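Local coordinates for protein transcriptional regulator (Streptococcus pneumoniae, PDB 2GNP) that is of unknown function in detail but, as a transcriptional regulator with a putative sugar-binding domain, probably senses a sugar or sugar-derived effector, at residues His167-Leu170 and Asp171-Glu175; Val187-Cys191 and Cys192-Asp196; Val102-Leu105 and Ile106-Ser110. All coordinates share one frame; numbering follows the deposited sequence.

All three contacts are local, each within one continuous run of chain, and they follow in series without nesting or crossing. Contact 3 comes first. It lies in helix 102-113, which joins strand 85-88 to strand 116-117 in a beta-alpha-beta unit. Contact 1 closes the turns between helix 163-167 and helix 175-183. Contact 2 closes the hairpin of strands 188-190 and 193-195, whose first strand pairs antiparallel with strand 153-160. Contacts 1 and 2 touch: the Trp169 ring packs on Cys192 and Phe194, which ties the loop to the hairpin. Contact 3 stands apart, its nearest atoms about 8 Å from contact 2 and about 11 Å from contact 1.

Contact 1: residues His167-Leu170 and Asp171-Glu175; sequences HQWL and DMLTE
The loop between helix 163-167 and helix 175-183 turns on one carbonyl, Trp169 O, which takes hydrogen bonds from two backbone N-H groups. Leu173 N meets it at 2.9 Å, with an N-H...O angle of 172° and nearly along the C=O axis. Met172 N reaches the same oxygen at 3.0 Å from above the carbonyl plane, and this bond is more bent. The Trp169 side chain lies against the same two residues. Selenomethionine Met172 holds CG anti to its backbone N (chi1 -174°), which puts CG at the edge of the indole, 3.7 Å from Trp169 CZ3. Beyond CG the chain bends away. Leu173 CD1 packs on Trp169 CB at 3.9 Å. A type I turn from His167 to Leu170, closed by Leu170 N to His167 O, overlaps this bend. A water joins the two halves, accepting from Asp171 N at 2.8 Å and donating to Gln168 O. Outside the loop, the indole meets Phe194 edge-to-face, and Leu173 packs on Phe178 and Leu181 of helix 175-183. The Thr174 side chain caps the start of that helix. Gripped by two N-H groups, Trp169 O has its bonding met within the loop, and the same bend brings the buried Trp169 and Leu173 side chains into contact.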
loop_
_atom_site.group_PDB
_atom_site.type_symbol
_atom_site.label_atom_id
_atom_site.label_comp_id
_atom_site.label_asym_id
_atom_site.label_seq_id
_atom_site.Cartn_x
_atom_site.Cartn_y
_atom_site.Cartn_z
ATOM N N HIS A 167 -9.788 11.963 6.826
ATOM C CA HIS A 167 -9.032 12.827 7.752
ATOM C C HIS A 167 -7.601 13.206 7.341
ATOM O O HIS A 167 -7.253 14.403 7.346
ATOM C CB HIS A 167 -9.000 12.194 9.153
ATOM C CG HIS A 167 -8.251 13.003 10.157
ATOM N ND1 HIS A 167 -8.745 14.180 10.667
ATOM C CD2 HIS A 167 -7.043 12.806 10.744
ATOM C CE1 HIS A 167 -7.874 14.679 11.532
ATOM N NE2 HIS A 167 -6.824 13.875 11.580
ATOM N N GLN A 168 -6.784 12.196 7.010
ATOM C CA GLN A 168 -5.364 12.399 6.666
ATOM C C GLN A 168 -5.166 13.310 5.440
ATOM O O GLN A 168 -4.106 13.919 5.271
ATOM C CB GLN A 168 -4.660 11.041 6.467
ATOM C CG GLN A 168 -4.937 10.041 7.611
ATOM C CD GLN A 168 -4.032 10.264 8.832
ATOM O OE1 GLN A 168 -3.576 11.391 9.110
ATOM N NE2 GLN A 168 -3.771 9.174 9.575
ATOM N N TRP A 169 -6.237 13.454 4.662
ATOM C CA TRP A 169 -6.224 14.164 3.371
ATOM C C TRP A 169 -6.769 15.580 3.405
ATOM O O TRP A 169 -6.786 16.282 2.374
ATOM C CB TRP A 169 -6.961 13.332 2.315
ATOM C CG TRP A 169 -6.186 12.109 1.983
ATOM C CD1 TRP A 169 -6.383 10.835 2.478
ATOM C CD2 TRP A 169 -5.031 12.038 1.133
ATOM N NE1 TRP A 169 -5.433 9.983 1.956
ATOM C CE2 TRP A 169 -4.588 10.691 1.141
ATOM C CE3 TRP A 169 -4.340 12.985 0.364
ATOM C CZ2 TRP A 169 -3.475 10.251 0.394
ATOM C CZ3 TRP A 169 -3.241 12.545 -0.420
ATOM C CH2 TRP A 169 -2.827 11.167 -0.378
ATOM N N LEU A 170 -7.215 16.009 4.586
ATOM C CA LEU A 170 -7.911 17.273 4.744
ATOM C C LEU A 170 -7.188 18.533 4.260
ATOM O O LEU A 170 -7.849 19.487 3.816
ATOM C CB LEU A 170 -8.338 17.451 6.212
ATOM C CG LEU A 170 -9.827 17.246 6.533
ATOM C CD1 LEU A 170 -10.569 16.260 5.675
ATOM C CD2 LEU A 170 -10.054 16.902 7.985
ATOM N N ASP A 171 -5.870 18.587 4.373
ATOM C CA ASP A 171 -5.204 19.781 3.812
ATOM C C ASP A 171 -4.459 19.510 2.511
ATOM O O ASP A 171 -3.713 20.369 2.002
ATOM C CB ASP A 171 -4.297 20.471 4.837
ATOM C CG ASP A 171 -5.067 21.497 5.708
ATOM O OD1 ASP A 171 -5.649 21.079 6.739
ATOM O OD2 ASP A 171 -5.084 22.712 5.351
HETATM N N MSE A 172 -4.671 18.319 1.966
HETATM C CA MSE A 172 -4.070 17.959 0.696
HETATM C C MSE A 172 -5.094 18.053 -0.463
HETATM O O MSE A 172 -4.803 18.636 -1.530
HETATM C CB MSE A 172 -3.453 16.569 0.797
HETATM C CG MSE A 172 -2.650 16.151 -0.453
HETATM SE SE MSE A 172 -1.255 17.476 -0.981
HETATM C CE MSE A 172 -0.103 17.276 0.589
ATOM N N LEU A 173 -6.285 17.503 -0.242
ATOM C CA LEU A 173 -7.381 17.600 -1.198
ATOM C C LEU A 173 -8.311 18.766 -0.882
ATOM O O LEU A 173 -8.514 19.114 0.295
ATOM C CB LEU A 173 -8.201 16.298 -1.203
ATOM C CG LEU A 173 -7.456 14.959 -1.414
ATOM C CD1 LEU A 173 -8.415 13.797 -1.298
ATOM C CD2 LEU A 173 -6.725 14.947 -2.818
ATOM N N THR A 174 -8.889 19.354 -1.931
ATOM C CA THR A 174 -9.817 20.478 -1.765
ATOM C C THR A 174 -11.223 19.974 -1.395
ATOM O O THR A 174 -11.542 18.799 -1.577
ATOM C CB THR A 174 -9.897 21.339 -3.035
ATOM O OG1 THR A 174 -10.624 20.635 -4.047
ATOM C CG2 THR A 174 -8.475 21.648 -3.554
ATOM N N GLU A 175 -12.051 20.866 -0.861
ATOM C CA GLU A 175 -13.469 20.568 -0.646
ATOM C C GLU A 175 -14.078 19.990 -1.917
ATOM O O GLU A 175 -14.771 18.976 -1.868
ATOM C CB GLU A 175 -14.228 21.844 -0.234
ATOM C CG GLU A 175 -13.964 22.234 1.209
ATOM C CD GLU A 175 -14.845 23.380 1.690
ATOM O OE1 GLU A 175 -14.530 24.563 1.374
ATOM O OE2 GLU A 175 -15.854 23.090 2.379
HETATM O O HOH W 1 -3.897 16.746 4.914
#

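Contact 2: residues Val187-Cys191 and Cys192-Asp196; sequences VGEIC and CRFFD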
loop_
_atom_site.group_PDB
_atom_site.type_symbol
_atom_site.label_atom_id
_atom_site.label_comp_id
_atom_site.label_asym_id
_atom_site.label_seq_id
_atom_site.Cartn_x
_atom_site.Cartn_y
_atom_site.Cartn_z
ATOM N N VAL A 187 -14.034 4.329 -2.608
ATOM C CA VAL A 187 -14.048 3.468 -1.442
ATOM C C VAL A 187 -12.688 3.401 -0.716
ATOM O O VAL A 187 -12.615 2.954 0.432
ATOM C CB VAL A 187 -14.557 2.024 -1.726
ATOM C CG1 VAL A 187 -16.012 2.029 -2.333
ATOM C CG2 VAL A 187 -13.614 1.268 -2.599
ATOM N N GLY A 188 -11.617 3.778 -1.411
ATOM C CA GLY A 188 -10.311 3.624 -0.766
ATOM C C GLY A 188 -9.205 4.178 -1.635
ATOM O O GLY A 188 -9.444 4.746 -2.746
ATOM N N GLU A 189 -7.978 4.067 -1.096
ATOM C CA GLU A 189 -6.773 4.469 -1.873
ATOM C C GLU A 189 -5.606 3.546 -1.658
ATOM O O GLU A 189 -5.510 2.869 -0.629
ATOM C CB GLU A 189 -6.340 5.916 -1.728
ATOM C CG GLU A 189 -5.612 6.404 -0.467
ATOM C CD GLU A 189 -4.262 5.775 0.009
ATOM O OE1 GLU A 189 -3.213 5.501 -0.682
ATOM O OE2 GLU A 189 -4.234 5.525 1.256
ATOM N N ILE A 190 -4.768 3.501 -2.691
ATOM C CA ILE A 190 -3.509 2.758 -2.639
ATOM C C ILE A 190 -2.515 3.596 -3.408
ATOM O O ILE A 190 -2.820 4.120 -4.478
ATOM C CB ILE A 190 -3.728 1.315 -3.211
ATOM C CG1 ILE A 190 -2.536 0.388 -2.903
ATOM C CG2 ILE A 190 -4.088 1.318 -4.776
ATOM C CD1 ILE A 190 -2.844 -1.133 -3.248
ATOM N N CYS A 191 -1.299 3.764 -2.864
ATOM C CA CYS A 191 -0.300 4.639 -3.486
ATOM C C CYS A 191 -0.875 6.041 -3.799
ATOM O O CYS A 191 -0.499 6.643 -4.783
ATOM C CB CYS A 191 0.288 4.037 -4.746
ATOM S SG CYS A 191 1.276 2.562 -4.350
ATOM N N CYS A 192 -1.778 6.489 -2.949
ATOM C CA CYS A 192 -2.398 7.797 -3.034
ATOM C C CYS A 192 -3.309 7.984 -4.251
ATOM O O CYS A 192 -3.604 9.125 -4.634
ATOM C CB CYS A 192 -1.281 8.882 -2.952
ATOM S SG CYS A 192 -0.374 8.779 -1.366
ATOM N N ARG A 193 -3.767 6.879 -4.821
ATOM C CA ARG A 193 -4.763 6.868 -5.919
ATOM C C ARG A 193 -6.046 6.291 -5.415
ATOM O O ARG A 193 -6.041 5.287 -4.696
ATOM C CB ARG A 193 -4.252 6.196 -7.166
ATOM C CG ARG A 193 -3.048 7.022 -7.717
ATOM C CD ARG A 193 -2.461 6.262 -8.895
ATOM N NE ARG A 193 -1.326 6.966 -9.504
ATOM C CZ ARG A 193 -1.440 8.070 -10.232
ATOM N NH1 ARG A 193 -2.670 8.604 -10.443
ATOM N NH2 ARG A 193 -0.348 8.677 -10.745
ATOM N N PHE A 194 -7.134 6.965 -5.781
ATOM C CA PHE A 194 -8.459 6.715 -5.213
ATOM C C PHE A 194 -9.244 5.871 -6.165
ATOM O O PHE A 194 -9.289 6.175 -7.361
ATOM C CB PHE A 194 -9.145 8.069 -4.909
ATOM C CG PHE A 194 -8.437 8.811 -3.782
ATOM C CD1 PHE A 194 -8.801 8.552 -2.471
ATOM C CD2 PHE A 194 -7.360 9.668 -4.035
ATOM C CE1 PHE A 194 -8.137 9.161 -1.429
ATOM C CE2 PHE A 194 -6.659 10.268 -2.948
ATOM C CZ PHE A 194 -7.076 10.017 -1.668
ATOM N N PHE A 195 -9.893 4.848 -5.627
ATOM C CA PHE A 195 -10.657 3.931 -6.498
ATOM C C PHE A 195 -12.052 3.651 -5.969
ATOM O O PHE A 195 -12.343 3.846 -4.778
ATOM C CB PHE A 195 -9.898 2.627 -6.691
ATOM C CG PHE A 195 -9.413 2.007 -5.394
ATOM C CD1 PHE A 195 -8.057 2.061 -5.041
ATOM C CD2 PHE A 195 -10.315 1.423 -4.510
ATOM C CE1 PHE A 195 -7.596 1.455 -3.831
ATOM C CE2 PHE A 195 -9.882 0.849 -3.317
ATOM C CZ PHE A 195 -8.502 0.891 -2.974
ATOM N N ASP A 196 -12.893 3.162 -6.888
ATOM C CA ASP A 196 -14.234 2.736 -6.557
ATOM C C ASP A 196 -14.329 1.282 -6.096
ATOM O O ASP A 196 -13.315 0.620 -5.808
ATOM C CB ASP A 196 -15.159 3.027 -7.748
ATOM C CG ASP A 196 -14.950 2.056 -8.916
ATOM O OD1 ASP A 196 -14.153 1.072 -8.814
ATOM O OD2 ASP A 196 -15.648 2.225 -9.943
#
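One residue faces two where this hairpin opens: Val187 and Gly188 both stand opposite Phe195, a classic beta bulge. Phe195 O takes a straight bond from Val187 N at 2.8 Å and a weak one from Gly188 N at 3.4 Å. The hairpin pairs strand 188-190 with strand 193-195 in antiparallel fashion and closes through a type I' turn from Ile190 to Arg193. Phe195 N to Gly188 O continues the pairing, and Ile190 and Arg193 form a hydrogen-bonded pair with bonds in both directions.

The Phe195 ring folds back over the neighbouring strand. Its CG sits between the backbone N and the carbonyl carbon (chi1 50°), which lays one ring face over the Gly188 peptide. Gly188 O lies 3.6 Å above the ring plane, over its centre. Two branched side chains meet the ring edge. Ile190 CG2 is 3.6 Å from Phe195 CE1, and Val187 CG2 is 3.8 Å from Phe195 CD2.

On the other face of the sheet, Glu189 CB lies over one face of the Phe194 ring, toward its rim. It makes a CH-pi contact, with Glu189 CB 3.9 Å from the centroid of the Phe194 ring and 21° off its normal. Arg193 extends away from the hairpin, with a salt bridge to Glu201 and bonds to the carbonyls of Gln207, Ala212 and Ile213. Asp196 OD1 accepts from the backbone N atoms of Lys198 and Lys200. Glu189 bonds through its backbone to Gly159, which joins the hairpin to strand 153-160.

The buried Glu189 side chain is bent at chi2 (58°), which turns its carboxylate toward the hairpin end. There Glu189 OE1 accepts from Cys192 N at 2.9 Å, on the anti side and somewhat out of the carboxylate plane.

Contact 3: residues Val102-Leu105 and Ile106-Ser110; sequences VNTL and IYEMS
Val102 and Ile106, one turn apart on helix 102-113, run alongside each other from the same flank. Val102 CG2 touches Ile106 CD1 at 3.9 Å. Val102 turns CG2 anti to its own N, while Ile106 carries CG1 anti to the carbonyl carbon (chi1 -72°). CG1 then runs back along the previous turn, 3.3 Å from Val102 O. The same oxygen accepts from Ile106 N at 2.8 Å in a nearly straight bond. One carbonyl thus has both the N-H and a side-chain carbon of Ile106 close to it.

Three more bonds of the alpha-helical i to i+4 pattern follow. Tyr107 N bonds to Asn103 O, Glu108 N to Thr104 O, and Met109 N to Leu105 O. Side-chain carbons come close to these carbonyl oxygens too. Tyr107 CB is 3.5 Å from Asn103 O, and the phenol beyond it leads away from the preceding turn. Glu108 CG is 3.2 Å from Thr104 O, and CG of selenomethionine Met109 is 3.3 Å from Leu105 O. Beyond CG the Met109 chain bends twice, and its end leads away. Thr104 CG2 and Glu108 CG lie farther apart, at 4.2 Å. Ser110 OG donates to Tyr107 O, one turn back. That bond is modelled at 2.5 Å, shorter than is usual, and its exact length is doubtful.

Near the start of the helix, Asn103 OD1 accepts from the backbone N of Met120, and Thr104 OG1 bonds to the carbonyl of Ala98. Ile106 rests on Phe86 and Pro88 of strand 85-88 and on Cys117 of strand 116-117, the two strands that the helix connects. Leu105 packs on Leu69 and Ser70 of helix 67-75, while Met109 reaches both Val73 of that helix and Phe86 of the sheet.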
loop_
_atom_site.group_PDB
_atom_site.type_symbol
_atom_site.label_atom_id
_atom_site.label_comp_id
_atom_site.label_asym_id
_atom_site.label_seq_id
_atom_site.Cartn_x
_atom_site.Cartn_y
_atom_site.Cartn_z
ATOM N N VAL A 102 6.850 8.404 3.892
ATOM C CA VAL A 102 7.614 7.477 2.946
ATOM C C VAL A 102 9.138 7.656 3.083
ATOM O O VAL A 102 9.899 6.676 3.029
ATOM C CB VAL A 102 7.172 7.593 1.460
ATOM C CG1 VAL A 102 7.517 8.987 0.869
ATOM C CG2 VAL A 102 7.675 6.455 0.620
ATOM N N ASN A 103 9.614 8.900 3.186
ATOM C CA ASN A 103 11.078 9.105 3.211
ATOM C C ASN A 103 11.679 8.555 4.503
ATOM O O ASN A 103 12.807 8.040 4.487
ATOM C CB ASN A 103 11.417 10.578 3.082
ATOM C CG ASN A 103 11.107 11.108 1.696
ATOM O OD1 ASN A 103 10.986 10.358 0.709
ATOM N ND2 ASN A 103 10.994 12.441 1.612
ATOM N N THR A 104 10.951 8.674 5.610
ATOM C CA THR A 104 11.351 8.016 6.855
ATOM C C THR A 104 11.476 6.491 6.717
ATOM O O THR A 104 12.443 5.876 7.187
ATOM C CB THR A 104 10.452 8.344 8.057
ATOM O OG1 THR A 104 10.477 9.748 8.274
ATOM C CG2 THR A 104 10.989 7.625 9.336
ATOM N N LEU A 105 10.462 5.894 6.108
ATOM C CA LEU A 105 10.469 4.440 5.937
ATOM C C LEU A 105 11.601 4.032 5.045
ATOM O O LEU A 105 12.262 3.043 5.298
ATOM C CB LEU A 105 9.128 3.978 5.341
ATOM C CG LEU A 105 7.897 4.262 6.203
ATOM C CD1 LEU A 105 6.612 3.889 5.457
ATOM C CD2 LEU A 105 8.028 3.585 7.598
ATOM N N ILE A 106 11.757 4.707 3.900
ATOM C CA ILE A 106 12.913 4.365 3.039
ATOM C C ILE A 106 14.261 4.467 3.817
ATOM O O ILE A 106 15.087 3.556 3.758
ATOM C CB ILE A 106 12.910 5.340 1.859
ATOM C CG1 ILE A 106 11.752 4.975 0.917
ATOM C CG2 ILE A 106 14.229 5.373 1.099
ATOM C CD1 ILE A 106 11.476 6.072 -0.149
ATOM N N TYR A 107 14.467 5.553 4.544
ATOM C CA TYR A 107 15.700 5.677 5.357
ATOM C C TYR A 107 15.894 4.498 6.334
ATOM O O TYR A 107 17.006 3.876 6.397
ATOM C CB TYR A 107 15.705 7.010 6.131
ATOM C CG TYR A 107 16.982 7.095 6.938
ATOM C CD1 TYR A 107 18.218 7.106 6.293
ATOM C CD2 TYR A 107 16.950 7.116 8.334
ATOM C CE1 TYR A 107 19.405 7.178 7.006
ATOM C CE2 TYR A 107 18.138 7.188 9.077
ATOM C CZ TYR A 107 19.353 7.197 8.400
ATOM O OH TYR A 107 20.545 7.250 9.110
ATOM N N GLU A 108 14.810 4.165 7.046
ATOM C CA GLU A 108 14.894 3.077 8.050
ATOM C C GLU A 108 15.231 1.750 7.377
ATOM O O GLU A 108 16.024 0.936 7.913
ATOM C CB GLU A 108 13.660 3.001 8.927
ATOM C CG GLU A 108 13.503 4.260 9.784
ATOM C CD GLU A 108 14.612 4.499 10.822
ATOM O OE1 GLU A 108 15.490 3.629 11.086
ATOM O OE2 GLU A 108 14.583 5.595 11.424
HETATM N N MSE A 109 14.598 1.503 6.241
HETATM C CA MSE A 109 14.879 0.254 5.496
HETATM C C MSE A 109 16.334 0.267 4.996
HETATM O O MSE A 109 17.022 -0.767 5.008
HETATM C CB MSE A 109 13.886 0.075 4.336
HETATM C CG MSE A 109 12.478 -0.241 4.798
HETATM SE SE MSE A 109 12.445 -2.139 5.486
HETATM C CE MSE A 109 12.801 -3.099 3.786
ATOM N N SER A 110 16.806 1.442 4.544
ATOM C CA SER A 110 18.182 1.576 4.084
ATOM C C SER A 110 19.183 1.160 5.167
ATOM O O SER A 110 20.225 0.551 4.818
ATOM C CB SER A 110 18.488 3.007 3.560
ATOM O OG SER A 110 18.775 3.878 4.644
#